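Local atomic coordinates of putative thioesterase yhdA (Lactococcus lactis subsp. lactis, PDB entry 3GEK), a protein that probably hydrolyses acyl-coenzyme A thioesters, perhaps 1,4-dihydroxy-2-naphthoyl-CoA, as a hotdog-fold member of the PaaI thioesterase family. Residues A[12-17]-A[61-66]; A[27-32]-A[96-101]; A[107-112]-A[126-131]. The protein carries 7 engineered substitutions. All coordinates share one frame; numbering follows the deposited sequence.

Interaction 1: residues A[12-17]-A[61-66]; sequences FQVFTD and GMASNA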
ATOM      1  N   PHE A  12      -6.473 -24.785  -6.776  1.00 46.35           N
ATOM      2  CA  PHE A  12      -5.795 -23.717  -7.507  1.00 47.11           C
ATOM      3  C   PHE A  12      -6.007 -23.883  -9.008  1.00 47.56           C
ATOM      4  O   PHE A  12      -5.772 -24.958  -9.556  1.00 47.58           O
ATOM      5  CB  PHE A  12      -4.294 -23.641  -7.179  1.00 46.98           C
ATOM      6  CG  PHE A  12      -3.553 -22.578  -7.968  1.00 47.11           C
ATOM      7  CD1 PHE A  12      -3.655 -21.231  -7.620  1.00 47.14           C
ATOM      8  CD2 PHE A  12      -2.766 -22.923  -9.064  1.00 47.70           C
ATOM      9  CE1 PHE A  12      -2.984 -20.245  -8.349  1.00 46.64           C
ATOM     10  CE2 PHE A  12      -2.089 -21.941  -9.800  1.00 47.78           C
ATOM     11  CZ  PHE A  12      -2.205 -20.603  -9.440  1.00 47.07           C
ATOM     12  N   GLN A  13      -6.475 -22.818  -9.651  1.00 48.41           N
ATOM     13  CA  GLN A  13      -6.581 -22.760 -11.113  1.00 49.54           C
ATOM     14  C   GLN A  13      -6.398 -21.339 -11.625  1.00 49.87           C
ATOM     15  O   GLN A  13      -6.931 -20.385 -11.056  1.00 49.79           O
ATOM     16  CB  GLN A  13      -7.895 -23.376 -11.627  1.00 49.40           C
ATOM     17  CG  GLN A  13      -9.171 -22.849 -10.982  1.00 50.24           C
ATOM     18  CD  GLN A  13     -10.381 -23.750 -11.225  1.00 50.69           C
ATOM     19  OE1 GLN A  13     -10.280 -24.980 -11.204  1.00 51.99           O
ATOM     20  NE2 GLN A  13     -11.539 -23.132 -11.449  1.00 51.82           N
ATOM     21  N   VAL A  14      -5.616 -21.216 -12.694  1.00 50.61           N
ATOM     22  CA  VAL A  14      -5.403 -19.953 -13.398  1.00 51.38           C
ATOM     23  C   VAL A  14      -6.036 -20.076 -14.790  1.00 51.93           C
ATOM     24  O   VAL A  14      -5.926 -21.123 -15.439  1.00 51.78           O
ATOM     25  CB  VAL A  14      -3.891 -19.593 -13.463  1.00 51.37           C
ATOM     26  CG1 VAL A  14      -3.108 -20.642 -14.234  1.00 51.74           C
ATOM     27  CG2 VAL A  14      -3.673 -18.208 -14.055  1.00 51.62           C
ATOM     28  N   PHE A  15      -6.718 -19.022 -15.232  1.00 52.70           N
ATOM     29  CA  PHE A  15      -7.540 -19.093 -16.449  1.00 53.78           C
ATOM     30  C   PHE A  15      -7.784 -17.731 -17.092  1.00 54.48           C
ATOM     31  O   PHE A  15      -7.620 -16.695 -16.455  1.00 54.35           O
ATOM     32  CB  PHE A  15      -8.888 -19.773 -16.152  1.00 53.45           C
ATOM     33  CG  PHE A  15      -9.703 -19.079 -15.085  1.00 53.68           C
ATOM     34  CD1 PHE A  15      -9.477 -19.341 -13.735  1.00 52.81           C
ATOM     35  CD2 PHE A  15     -10.697 -18.165 -15.432  1.00 53.42           C
ATOM     36  CE1 PHE A  15     -10.224 -18.702 -12.747  1.00 52.64           C
ATOM     37  CE2 PHE A  15     -11.448 -17.521 -14.452  1.00 53.02           C
ATOM     38  CZ  PHE A  15     -11.209 -17.790 -13.105  1.00 52.78           C
ATOM     39  N   THR A  16      -8.175 -17.754 -18.365  1.00 55.71           N
ATOM     40  CA  THR A  16      -8.626 -16.555 -19.065  1.00 56.89           C
ATOM     41  C   THR A  16     -10.122 -16.664 -19.322  1.00 57.82           C
ATOM     42  O   THR A  16     -10.669 -17.769 -19.381  1.00 57.97           O
ATOM     43  CB  THR A  16      -7.901 -16.359 -20.414  1.00 56.77           C
ATOM     44  OG1 THR A  16      -8.110 -17.504 -21.248  1.00 56.97           O
ATOM     45  CG2 THR A  16      -6.414 -16.164 -20.207  1.00 56.83           C
ATOM     46  N   ASP A  17     -10.784 -15.519 -19.473  1.00 59.09           N
ATOM     47  CA  ASP A  17     -12.193 -15.499 -19.864  1.00 60.23           C
ATOM     48  C   ASP A  17     -12.316 -15.873 -21.334  1.00 60.81           C
ATOM     49  O   ASP A  17     -11.392 -15.632 -22.119  1.00 61.04           O
ATOM     50  CB  ASP A  17     -12.808 -14.117 -19.624  1.00 60.42           C
ATOM     51  CG  ASP A  17     -12.552 -13.597 -18.219  1.00 61.27           C
ATOM     52  OD1 ASP A  17     -13.130 -14.147 -17.254  1.00 62.52           O
ATOM     53  OD2 ASP A  17     -11.771 -12.634 -18.080  1.00 62.24           O
ATOM     54  N   GLY A  61       2.044 -15.659  -6.989  1.00 51.21           N
ATOM     55  CA  GLY A  61       3.278 -16.235  -7.511  1.00 51.99           C
ATOM     56  C   GLY A  61       3.047 -17.481  -8.348  1.00 52.93           C
ATOM     57  O   GLY A  61       3.695 -17.668  -9.378  1.00 52.70           O
HETATM   58  N   MSE A  62       2.138 -18.326  -7.905  1.00 53.79           N
HETATM   59  CA  MSE A  62       1.776 -19.543  -8.637  1.00 55.59           C
HETATM   60  C   MSE A  62       1.103 -19.198  -9.968  1.00 54.08           C
HETATM   61  O   MSE A  62       1.427 -19.780 -10.996  1.00 54.29           O
HETATM   62  CB  MSE A  62       0.846 -20.427  -7.803  1.00 55.22           C
HETATM   63  CG  MSE A  62       1.443 -20.979  -6.513  1.00 57.66           C
HETATM   64 SE   MSE A  62       0.122 -21.987  -5.473  1.00 61.76          SE
HETATM   65  CE  MSE A  62       0.065 -23.579  -6.599  1.00 59.71           C
ATOM     66  N   ALA A  63       0.181 -18.255  -9.927  1.00 53.37           N
ATOM     67  CA  ALA A  63      -0.533 -17.765 -11.109  1.00 52.42           C
ATOM     68  C   ALA A  63       0.406 -17.128 -12.131  1.00 51.93           C
ATOM     69  O   ALA A  63       0.323 -17.432 -13.322  1.00 51.76           O
ATOM     70  CB  ALA A  63      -1.627 -16.778 -10.700  1.00 52.31           C
ATOM     71  N   SER A  64       1.295 -16.253 -11.657  1.00 51.40           N
ATOM     72  CA  SER A  64       2.291 -15.604 -12.511  1.00 51.17           C
ATOM     73  C   SER A  64       3.194 -16.620 -13.210  1.00 51.39           C
ATOM     74  O   SER A  64       3.417 -16.522 -14.416  1.00 51.45           O
ATOM     75  CB  SER A  64       3.135 -14.612 -11.710  1.00 51.07           C
ATOM     76  OG  SER A  64       2.445 -13.393 -11.492  1.00 50.47           O
ATOM     77  N   ASN A  65       3.697 -17.594 -12.449  1.00 51.55           N
ATOM     78  CA  ASN A  65       4.544 -18.661 -12.992  1.00 52.07           C
ATOM     79  C   ASN A  65       3.839 -19.516 -14.045  1.00 52.45           C
ATOM     80  O   ASN A  65       4.432 -19.858 -15.070  1.00 52.47           O
ATOM     81  CB  ASN A  65       5.097 -19.545 -11.869  1.00 51.86           C
ATOM     82  CG  ASN A  65       6.218 -18.874 -11.094  1.00 51.76           C
ATOM     83  OD1 ASN A  65       6.775 -17.866 -11.525  1.00 51.31           O
ATOM     84  ND2 ASN A  65       6.557 -19.442  -9.943  1.00 51.78           N
ATOM     85  N   ALA A  66       2.574 -19.840 -13.788  1.00 53.14           N
ATOM     86  CA  ALA A  66       1.739 -20.578 -14.738  1.00 53.89           C
ATOM     87  C   ALA A  66       1.520 -19.826 -16.059  1.00 54.42           C
ATOM     88  O   ALA A  66       1.553 -20.431 -17.128  1.00 54.66           O
ATOM     89  CB  ALA A  66       0.415 -20.929 -14.098  1.00 53.92           C
TER
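Phe12 and the selenomethionine Met62 meet along the face of the phenyl ring: the ring points from the strand down to the helix, while the Met62 chain climbs back along it. Phe12 CG stands opposite the backbone N (chi1 178°), which carries the phenyl group off the strand and over to residues 61-66. The Met62 chain bends at chi3, laying its end over one ring face in a Met-aromatic contact. The SE atom sits 4.4 Å from the Phe12 ring centroid, only 10° off the normal, and the terminal CE makes a CH-pi contact at 4.1 Å from the same centroid. Met62 CB lies over this face too, 3.5 Å from Phe12 CZ. The edge of the ring belongs to Ala63, whose backbone N comes within 3.4 Å of Phe12 CZ. Val14, on the same side of the strand, uses its two methyls separately. CG1 touches Ala66 CB at 3.5 Å, while CG2 lies 4.2 Å from Ala63 CB. Alanines suit these helix positions because a single methyl leaves room for strand 12-16 to come close. A serine in place of Phe12 would probably leave the end of Met62 without its aromatic face and free to turn. Here the edge strand of a hotdog fold meets the central helix 49-68, whose Ala63 also touches Phe30 of the next strand. No hydrogen bond joins the two segments, so dispersion and the Met-aromatic contact, with its polarisable chalcogen (selenium here, sulfur in ordinary methionine), carry the contact.

Interaction 2: residues A[27-32]-A[96-101]; sequences IYKFSS and RGLLLK. Engineered in segment 96-101: Arg96 (natural residue Cys).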
ATOM      1  N   ILE A  27      -7.291 -11.266 -20.494  1.00 53.52           N
ATOM      2  CA  ILE A  27      -7.629 -11.044 -19.092  1.00 53.28           C
ATOM      3  C   ILE A  27      -7.399 -12.326 -18.287  1.00 52.62           C
ATOM      4  O   ILE A  27      -8.101 -13.322 -18.465  1.00 52.48           O
ATOM      5  CB  ILE A  27      -9.069 -10.505 -18.905  1.00 53.51           C
ATOM      6  CG1 ILE A  27      -9.188  -9.095 -19.497  1.00 53.73           C
ATOM      7  CG2 ILE A  27      -9.442 -10.481 -17.417  1.00 53.81           C
ATOM      8  CD1 ILE A  27     -10.617  -8.641 -19.752  1.00 53.80           C
ATOM      9  N   TYR A  28      -6.391 -12.278 -17.420  1.00 51.91           N
ATOM     10  CA  TYR A  28      -5.986 -13.422 -16.609  1.00 51.35           C
ATOM     11  C   TYR A  28      -6.562 -13.355 -15.201  1.00 50.96           C
ATOM     12  O   TYR A  28      -6.550 -12.303 -14.555  1.00 50.78           O
ATOM     13  CB  TYR A  28      -4.459 -13.515 -16.541  1.00 51.45           C
ATOM     14  CG  TYR A  28      -3.817 -13.973 -17.829  1.00 51.26           C
ATOM     15  CD1 TYR A  28      -3.663 -15.330 -18.109  1.00 51.34           C
ATOM     16  CD2 TYR A  28      -3.360 -13.051 -18.770  1.00 50.99           C
ATOM     17  CE1 TYR A  28      -3.070 -15.762 -19.301  1.00 51.59           C
ATOM     18  CE2 TYR A  28      -2.766 -13.473 -19.965  1.00 51.69           C
ATOM     19  CZ  TYR A  28      -2.627 -14.829 -20.222  1.00 51.40           C
ATOM     20  OH  TYR A  28      -2.043 -15.252 -21.397  1.00 52.69           O
ATOM     21  N   LYS A  29      -7.067 -14.493 -14.743  1.00 50.32           N
ATOM     22  CA  LYS A  29      -7.618 -14.625 -13.408  1.00 49.78           C
ATOM     23  C   LYS A  29      -7.091 -15.904 -12.769  1.00 49.25           C
ATOM     24  O   LYS A  29      -6.660 -16.818 -13.474  1.00 48.74           O
ATOM     25  CB  LYS A  29      -9.144 -14.678 -13.463  1.00 49.83           C
ATOM     26  CG  LYS A  29      -9.818 -13.371 -13.841  1.00 50.92           C
ATOM     27  CD  LYS A  29     -11.296 -13.598 -14.136  1.00 52.38           C
ATOM     28  CE  LYS A  29     -12.018 -12.283 -14.387  1.00 53.59           C
ATOM     29  NZ  LYS A  29     -13.427 -12.514 -14.819  1.00 54.09           N
ATOM     30  N   PHE A  30      -7.115 -15.951 -11.437  1.00 48.39           N
ATOM     31  CA  PHE A  30      -6.946 -17.209 -10.708  1.00 47.85           C
ATOM     32  C   PHE A  30      -7.996 -17.398  -9.615  1.00 47.62           C
ATOM     33  O   PHE A  30      -8.609 -16.437  -9.152  1.00 47.37           O
ATOM     34  CB  PHE A  30      -5.519 -17.394 -10.162  1.00 47.63           C
ATOM     35  CG  PHE A  30      -5.207 -16.582  -8.932  1.00 47.42           C
ATOM     36  CD1 PHE A  30      -5.572 -17.034  -7.664  1.00 47.54           C
ATOM     37  CD2 PHE A  30      -4.517 -15.383  -9.037  1.00 46.94           C
ATOM     38  CE1 PHE A  30      -5.277 -16.288  -6.528  1.00 47.97           C
ATOM     39  CE2 PHE A  30      -4.201 -14.641  -7.901  1.00 48.00           C
ATOM     40  CZ  PHE A  30      -4.584 -15.094  -6.646  1.00 47.35           C
ATOM     41  N   SER A  31      -8.194 -18.660  -9.245  1.00 47.42           N
ATOM     42  CA  SER A  31      -9.086 -19.083  -8.177  1.00 47.46           C
ATOM     43  C   SER A  31      -8.342 -20.045  -7.254  1.00 46.97           C
ATOM     44  O   SER A  31      -7.422 -20.748  -7.687  1.00 46.76           O
ATOM     45  CB  SER A  31     -10.286 -19.823  -8.768  1.00 47.76           C
ATOM     46  OG  SER A  31     -11.410 -18.980  -8.874  1.00 49.80           O
ATOM     47  N   SER A  32      -8.762 -20.088  -5.990  1.00 46.44           N
ATOM     48  CA  SER A  32      -8.243 -21.049  -5.020  1.00 45.98           C
ATOM     49  C   SER A  32      -9.039 -21.006  -3.726  1.00 45.83           C
ATOM     50  O   SER A  32      -9.837 -20.098  -3.499  1.00 45.69           O
ATOM     51  CB  SER A  32      -6.761 -20.802  -4.718  1.00 45.90           C
ATOM     52  OG  SER A  32      -6.577 -19.598  -3.998  1.00 46.37           O
ATOM     53  N   ARG A  96      -9.265 -15.097  -4.926  1.00 44.28           N
ATOM     54  CA  ARG A  96      -9.489 -14.935  -6.361  1.00 44.85           C
ATOM     55  C   ARG A  96      -8.706 -13.731  -6.834  1.00 44.79           C
ATOM     56  O   ARG A  96      -8.708 -12.681  -6.177  1.00 44.83           O
ATOM     57  CB  ARG A  96     -10.976 -14.746  -6.678  1.00 44.82           C
ATOM     58  CG  ARG A  96     -11.855 -15.921  -6.284  1.00 45.76           C
ATOM     59  CD  ARG A  96     -13.245 -15.756  -6.860  1.00 47.09           C
ATOM     60  NE  ARG A  96     -14.130 -16.868  -6.520  1.00 47.81           N
ATOM     61  CZ  ARG A  96     -14.914 -16.909  -5.445  1.00 47.68           C
ATOM     62  NH1 ARG A  96     -14.931 -15.902  -4.583  1.00 47.57           N
ATOM     63  NH2 ARG A  96     -15.687 -17.966  -5.234  1.00 47.89           N
ATOM     64  N   GLY A  97      -8.024 -13.896  -7.960  1.00 44.61           N
ATOM     65  CA  GLY A  97      -7.143 -12.869  -8.480  1.00 44.40           C
ATOM     66  C   GLY A  97      -7.555 -12.391  -9.853  1.00 44.22           C
ATOM     67  O   GLY A  97      -8.108 -13.149 -10.643  1.00 43.91           O
ATOM     68  N   LEU A  98      -7.288 -11.117 -10.110  1.00 44.49           N
ATOM     69  CA  LEU A  98      -7.411 -10.522 -11.429  1.00 44.88           C
ATOM     70  C   LEU A  98      -6.088  -9.847 -11.766  1.00 45.04           C
ATOM     71  O   LEU A  98      -5.587  -9.038 -10.988  1.00 44.85           O
ATOM     72  CB  LEU A  98      -8.546  -9.491 -11.445  1.00 45.04           C
ATOM     73  CG  LEU A  98      -8.704  -8.600 -12.683  1.00 45.10           C
ATOM     74  CD1 LEU A  98      -9.101  -9.424 -13.900  1.00 45.78           C
ATOM     75  CD2 LEU A  98      -9.730  -7.501 -12.433  1.00 45.02           C
ATOM     76  N   LEU A  99      -5.518 -10.178 -12.919  1.00 45.33           N
ATOM     77  CA  LEU A  99      -4.281  -9.540 -13.337  1.00 46.08           C
ATOM     78  C   LEU A  99      -4.573  -8.157 -13.926  1.00 46.74           C
ATOM     79  O   LEU A  99      -5.160  -8.037 -14.997  1.00 47.29           O
ATOM     80  CB  LEU A  99      -3.515 -10.428 -14.321  1.00 45.88           C
ATOM     81  CG  LEU A  99      -2.132  -9.965 -14.791  1.00 45.88           C
ATOM     82  CD1 LEU A  99      -1.130  -9.976 -13.648  1.00 45.08           C
ATOM     83  CD2 LEU A  99      -1.656 -10.851 -15.932  1.00 45.51           C
ATOM     84  N   LEU A 100      -4.172  -7.117 -13.203  1.00 47.57           N
ATOM     85  CA  LEU A 100      -4.434  -5.745 -13.616  1.00 48.37           C
ATOM     86  C   LEU A 100      -3.391  -5.262 -14.603  1.00 48.69           C
ATOM     87  O   LEU A 100      -3.662  -4.375 -15.414  1.00 49.03           O
ATOM     88  CB  LEU A 100      -4.453  -4.810 -12.411  1.00 48.39           C
ATOM     89  CG  LEU A 100      -5.451  -5.056 -11.281  1.00 49.55           C
ATOM     90  CD1 LEU A 100      -5.136  -4.095 -10.143  1.00 49.78           C
ATOM     91  CD2 LEU A 100      -6.899  -4.904 -11.753  1.00 49.30           C
ATOM     92  N   LYS A 101      -2.192  -5.831 -14.518  1.00 48.95           N
ATOM     93  CA  LYS A 101      -1.121  -5.481 -15.431  1.00 49.34           C
ATOM     94  C   LYS A 101      -0.232  -6.676 -15.749  1.00 49.67           C
ATOM     95  O   LYS A 101       0.341  -7.307 -14.855  1.00 49.22           O
ATOM     96  CB  LYS A 101      -0.280  -4.321 -14.890  1.00 49.47           C
ATOM     97  CG  LYS A 101       0.733  -3.795 -15.903  1.00 50.24           C
ATOM     98  CD  LYS A 101       1.725  -2.848 -15.265  1.00 52.13           C
ATOM     99  CE  LYS A 101       2.692  -2.308 -16.316  1.00 53.91           C
ATOM    100  NZ  LYS A 101       3.643  -1.332 -15.711  1.00 54.51           N
TER
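The Phe30 ring lies flat over Gly97, covering its backbone with one face where the two strands pair antiparallel in the curved sheet of the hotdog fold. Gly97 N is 3.7 Å above the ring plane, over its centre, and Gly97 CA makes a CH-pi contact 3.8 Å from the ring centroid. Phe30 CG sits in the crowded position between its backbone N and carbonyl carbon (chi1 77°), which folds the ring across to the neighbouring strand. Glycine fits here because a CB would run into Phe30 CE2. On the same side of the sheet, Ala63 of the central helix touches Phe30, and Trp109 meets its ring edge-to-face.

Phe30 and Gly97 form a hydrogen-bonded pair, tied by Gly97 N to Phe30 O at 2.9 Å and by Phe30 N to Gly97 O at 3.1 Å. Lys29 and Leu98, a non-hydrogen-bonded pair, face the opposite way. Lys29 passes its CG by Leu98 CD1, and its extended chain carries NZ to a salt bridge with Asp17. Leucine suits its place because CD1, at the end of its branch, reaches far enough to touch both Lys29 CG and, at 3.7 Å, Ile27 CG2. Tyr28 CB rests beside Leu99 CD2 at 3.9 Å, the two side chains leaving the sheet in a common direction; Leu99 N gives a nearly straight bond to Tyr28 O, 2.9 Å long with 173° at the hydrogen.

Interaction 3: residues A[107-112]-A[126-131]; sequences HVWEIK and VVNALV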
ATOM      1  N   HIS A 107       4.133  -8.240 -12.730  1.00 50.83           N
ATOM      2  CA  HIS A 107       2.705  -8.564 -12.736  1.00 49.63           C
ATOM      3  C   HIS A 107       2.050  -7.871 -11.553  1.00 48.96           C
ATOM      4  O   HIS A 107       2.587  -7.902 -10.447  1.00 48.99           O
ATOM      5  CB  HIS A 107       2.449 -10.073 -12.640  1.00 49.28           C
ATOM      6  CG  HIS A 107       2.613 -10.811 -13.935  1.00 48.80           C
ATOM      7  ND1 HIS A 107       2.703 -12.184 -13.995  1.00 47.63           N
ATOM      8  CD2 HIS A 107       2.717 -10.371 -15.213  1.00 48.03           C
ATOM      9  CE1 HIS A 107       2.846 -12.561 -15.253  1.00 47.44           C
ATOM     10  NE2 HIS A 107       2.861 -11.479 -16.013  1.00 46.75           N
ATOM     11  N   VAL A 108       0.900  -7.243 -11.784  1.00 48.07           N
ATOM     12  CA  VAL A 108       0.133  -6.638 -10.692  1.00 47.43           C
ATOM     13  C   VAL A 108      -1.203  -7.352 -10.569  1.00 47.27           C
ATOM     14  O   VAL A 108      -2.035  -7.293 -11.484  1.00 47.59           O
ATOM     15  CB  VAL A 108      -0.085  -5.118 -10.888  1.00 47.16           C
ATOM     16  CG1 VAL A 108      -0.754  -4.510  -9.667  1.00 46.16           C
ATOM     17  CG2 VAL A 108       1.238  -4.409 -11.180  1.00 47.08           C
ATOM     18  N   TRP A 109      -1.393  -8.042  -9.447  1.00 46.74           N
ATOM     19  CA  TRP A 109      -2.619  -8.810  -9.189  1.00 46.30           C
ATOM     20  C   TRP A 109      -3.529  -8.101  -8.207  1.00 46.60           C
ATOM     21  O   TRP A 109      -3.072  -7.590  -7.179  1.00 46.84           O
ATOM     22  CB  TRP A 109      -2.290 -10.192  -8.617  1.00 45.35           C
ATOM     23  CG  TRP A 109      -1.700 -11.141  -9.596  1.00 44.99           C
ATOM     24  CD1 TRP A 109      -0.375 -11.403  -9.787  1.00 44.34           C
ATOM     25  CD2 TRP A 109      -2.412 -11.974 -10.521  1.00 43.87           C
ATOM     26  NE1 TRP A 109      -0.218 -12.351 -10.772  1.00 43.90           N
ATOM     27  CE2 TRP A 109      -1.452 -12.715 -11.241  1.00 43.85           C
ATOM     28  CE3 TRP A 109      -3.771 -12.170 -10.806  1.00 43.40           C
ATOM     29  CZ2 TRP A 109      -1.803 -13.632 -12.241  1.00 43.72           C
ATOM     30  CZ3 TRP A 109      -4.121 -13.086 -11.796  1.00 43.94           C
ATOM     31  CH2 TRP A 109      -3.137 -13.806 -12.498  1.00 44.00           C
ATOM     32  N   GLU A 110      -4.818  -8.080  -8.527  1.00 46.74           N
ATOM     33  CA  GLU A 110      -5.844  -7.639  -7.597  1.00 46.92           C
ATOM     34  C   GLU A 110      -6.518  -8.888  -7.033  1.00 46.74           C
ATOM     35  O   GLU A 110      -7.130  -9.666  -7.778  1.00 46.28           O
ATOM     36  CB  GLU A 110      -6.854  -6.757  -8.321  1.00 47.43           C
ATOM     37  CG  GLU A 110      -8.082  -6.360  -7.517  1.00 49.19           C
ATOM     38  CD  GLU A 110      -9.178  -5.819  -8.417  1.00 52.54           C
ATOM     39  OE1 GLU A 110      -9.056  -4.661  -8.881  1.00 52.56           O
ATOM     40  OE2 GLU A 110     -10.157  -6.561  -8.674  1.00 55.37           O
ATOM     41  N   ILE A 111      -6.396  -9.075  -5.720  1.00 46.24           N
ATOM     42  CA  ILE A 111      -6.823 -10.312  -5.072  1.00 46.19           C
ATOM     43  C   ILE A 111      -7.867 -10.065  -3.982  1.00 46.27           C
ATOM     44  O   ILE A 111      -7.647  -9.291  -3.052  1.00 46.28           O
ATOM     45  CB  ILE A 111      -5.608 -11.095  -4.501  1.00 46.16           C
ATOM     46  CG1 ILE A 111      -4.657 -11.492  -5.633  1.00 46.11           C
ATOM     47  CG2 ILE A 111      -6.060 -12.335  -3.710  1.00 46.13           C
ATOM     48  CD1 ILE A 111      -3.216 -11.751  -5.200  1.00 46.95           C
ATOM     49  N   LYS A 112      -9.003 -10.735  -4.107  1.00 46.47           N
ATOM     50  CA  LYS A 112     -10.048 -10.647  -3.104  1.00 46.74           C
ATOM     51  C   LYS A 112     -10.108 -11.933  -2.286  1.00 46.46           C
ATOM     52  O   LYS A 112     -10.230 -13.027  -2.834  1.00 46.11           O
ATOM     53  CB  LYS A 112     -11.401 -10.337  -3.757  1.00 47.29           C
ATOM     54  CG  LYS A 112     -11.451  -8.962  -4.425  1.00 48.96           C
ATOM     55  CD  LYS A 112     -12.867  -8.585  -4.839  1.00 53.26           C
ATOM     56  CE  LYS A 112     -12.874  -7.401  -5.803  1.00 54.92           C
ATOM     57  NZ  LYS A 112     -12.216  -7.736  -7.110  1.00 56.07           N
ATOM     58  N   VAL A 126      -0.932  -7.530  -5.045  1.00 47.74           N
ATOM     59  CA  VAL A 126       0.420  -8.080  -5.071  1.00 47.52           C
ATOM     60  C   VAL A 126       1.130  -7.676  -6.355  1.00 47.83           C
ATOM     61  O   VAL A 126       0.598  -7.870  -7.458  1.00 48.01           O
ATOM     62  CB  VAL A 126       0.419  -9.639  -4.968  1.00 47.19           C
ATOM     63  CG1 VAL A 126       1.836 -10.179  -5.041  1.00 46.15           C
ATOM     64  CG2 VAL A 126      -0.262 -10.104  -3.686  1.00 46.33           C
ATOM     65  N   VAL A 127       2.325  -7.114  -6.209  1.00 47.75           N
ATOM     66  CA  VAL A 127       3.202  -6.873  -7.344  1.00 48.31           C
ATOM     67  C   VAL A 127       4.306  -7.933  -7.337  1.00 48.63           C
ATOM     68  O   VAL A 127       5.025  -8.074  -6.346  1.00 48.55           O
ATOM     69  CB  VAL A 127       3.837  -5.453  -7.312  1.00 48.29           C
ATOM     70  CG1 VAL A 127       4.694  -5.219  -8.541  1.00 47.68           C
ATOM     71  CG2 VAL A 127       2.766  -4.378  -7.181  1.00 48.11           C
ATOM     72  N   ASN A 128       4.412  -8.684  -8.431  1.00 48.78           N
ATOM     73  CA  ASN A 128       5.474  -9.662  -8.609  1.00 49.13           C
ATOM     74  C   ASN A 128       6.565  -9.121  -9.537  1.00 49.93           C
ATOM     75  O   ASN A 128       6.274  -8.447 -10.527  1.00 49.84           O
ATOM     76  CB  ASN A 128       4.917 -10.969  -9.195  1.00 48.91           C
ATOM     77  CG  ASN A 128       4.090 -11.778  -8.194  1.00 48.62           C
ATOM     78  OD1 ASN A 128       4.286 -11.696  -6.977  1.00 48.28           O
ATOM     79  ND2 ASN A 128       3.170 -12.583  -8.715  1.00 46.89           N
ATOM     80  N   ALA A 129       7.821  -9.420  -9.217  1.00 50.66           N
ATOM     81  CA  ALA A 129       8.922  -9.173 -10.140  1.00 51.50           C
ATOM     82  C   ALA A 129       9.091 -10.393 -11.028  1.00 51.84           C
ATOM     83  O   ALA A 129       9.001 -11.530 -10.556  1.00 51.81           O
ATOM     84  CB  ALA A 129      10.215  -8.869  -9.388  1.00 51.56           C
ATOM     85  N   LEU A 130       9.315 -10.152 -12.316  1.00 52.50           N
ATOM     86  CA  LEU A 130       9.458 -11.220 -13.300  1.00 53.31           C
ATOM     87  C   LEU A 130      10.928 -11.436 -13.651  1.00 53.74           C
ATOM     88  O   LEU A 130      11.573 -10.546 -14.213  1.00 53.86           O
ATOM     89  CB  LEU A 130       8.646 -10.888 -14.558  1.00 53.46           C
ATOM     90  CG  LEU A 130       7.190 -11.348 -14.725  1.00 53.25           C
ATOM     91  CD1 LEU A 130       6.405 -11.459 -13.422  1.00 53.10           C
ATOM     92  CD2 LEU A 130       6.469 -10.451 -15.724  1.00 53.26           C
ATOM     93  N   VAL A 131      11.448 -12.614 -13.311  1.00 54.26           N
ATOM     94  CA  VAL A 131      12.867 -12.936 -13.519  1.00 54.72           C
ATOM     95  C   VAL A 131      13.072 -13.876 -14.711  1.00 54.97           C
ATOM     96  O   VAL A 131      12.448 -14.936 -14.763  1.00 55.06           O
ATOM     97  CB  VAL A 131      13.502 -13.561 -12.243  1.00 54.67           C
ATOM     98  CG1 VAL A 131      14.947 -13.982 -12.494  1.00 55.21           C
ATOM     99  CG2 VAL A 131      13.433 -12.588 -11.074  1.00 54.95           C
TER
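His107 pairs with Asn128 in the beta hairpin of strands 106-115 and 120-131, part of the antiparallel sheet that wraps the central helix in a hotdog fold. Two backbone hydrogen bonds join them, the shorter being Asn128 N to His107 O at 2.8 Å. His107 CG lies opposite the carbonyl carbon (chi1 -80°), standing the imidazole beside Leu130 and toward Ser64. The Leu130 chain runs across the ring, CD1 over one face 3.9 Å from the His107 ring centroid. Both ring nitrogens are satisfied, ND1 by Ser64 OG of the helix and NE2 by Asn102 OD1, which should fix the ring's rotation.

Val108 turns to the other side of the sheet, its CG2 facing Val127 CG2 at 4.3 Å; beta-branched valines suit an extended, buried strand. Val108 also packs on Leu84 of the second subunit. With Trp109 the chain returns to the helix side. Its N meets Val126 O at 2.8 Å, with 175° at the hydrogen. The indole and the Asn128 amide are inclined to each other, planes 62° apart, with Trp109 CD1 at 3.9 Å from Asn128 ND2. The two groups do not bond each other: Trp109 NE1 and Asn128 ND2 both give hydrogen bonds to Ser64 OG, so these buried N-H groups are satisfied.

Glu110 faces the second subunit, where its OE1 forms a salt bridge with Lys112 of that chain. Ile111 comes back to the helix side, packing its CD1 on Val126 CG2 at 3.7 Å. Lys112 then curls back, its NZ meeting Glu110 OE2 of its own strand at 2.8 Å from above the carboxylate plane.

Overall arrangement
Interaction 3 is the buried contact of the three, interaction 2 is partly buried, and interaction 1 lies at the surface. Interactions 2 and 3 are antiparallel strand pairings in one sheet, joined because strands 92-102 and 106-115 are neighbours; both also reach the second subunit, whereas interaction 1 touches no other chain. Interaction 1 instead sets the edge strand against the central helix, and backbone bonds such as Gln13 O to Ser31 N connect it to interaction 2. The chemistry follows position: apolar and Met-aromatic packing without hydrogen bonds at the edge, backbone bonds with an aromatic-glycine overlap midway, and backbone bonds with buried polar groups gathered round Ser64 of residues 61-66 in the core.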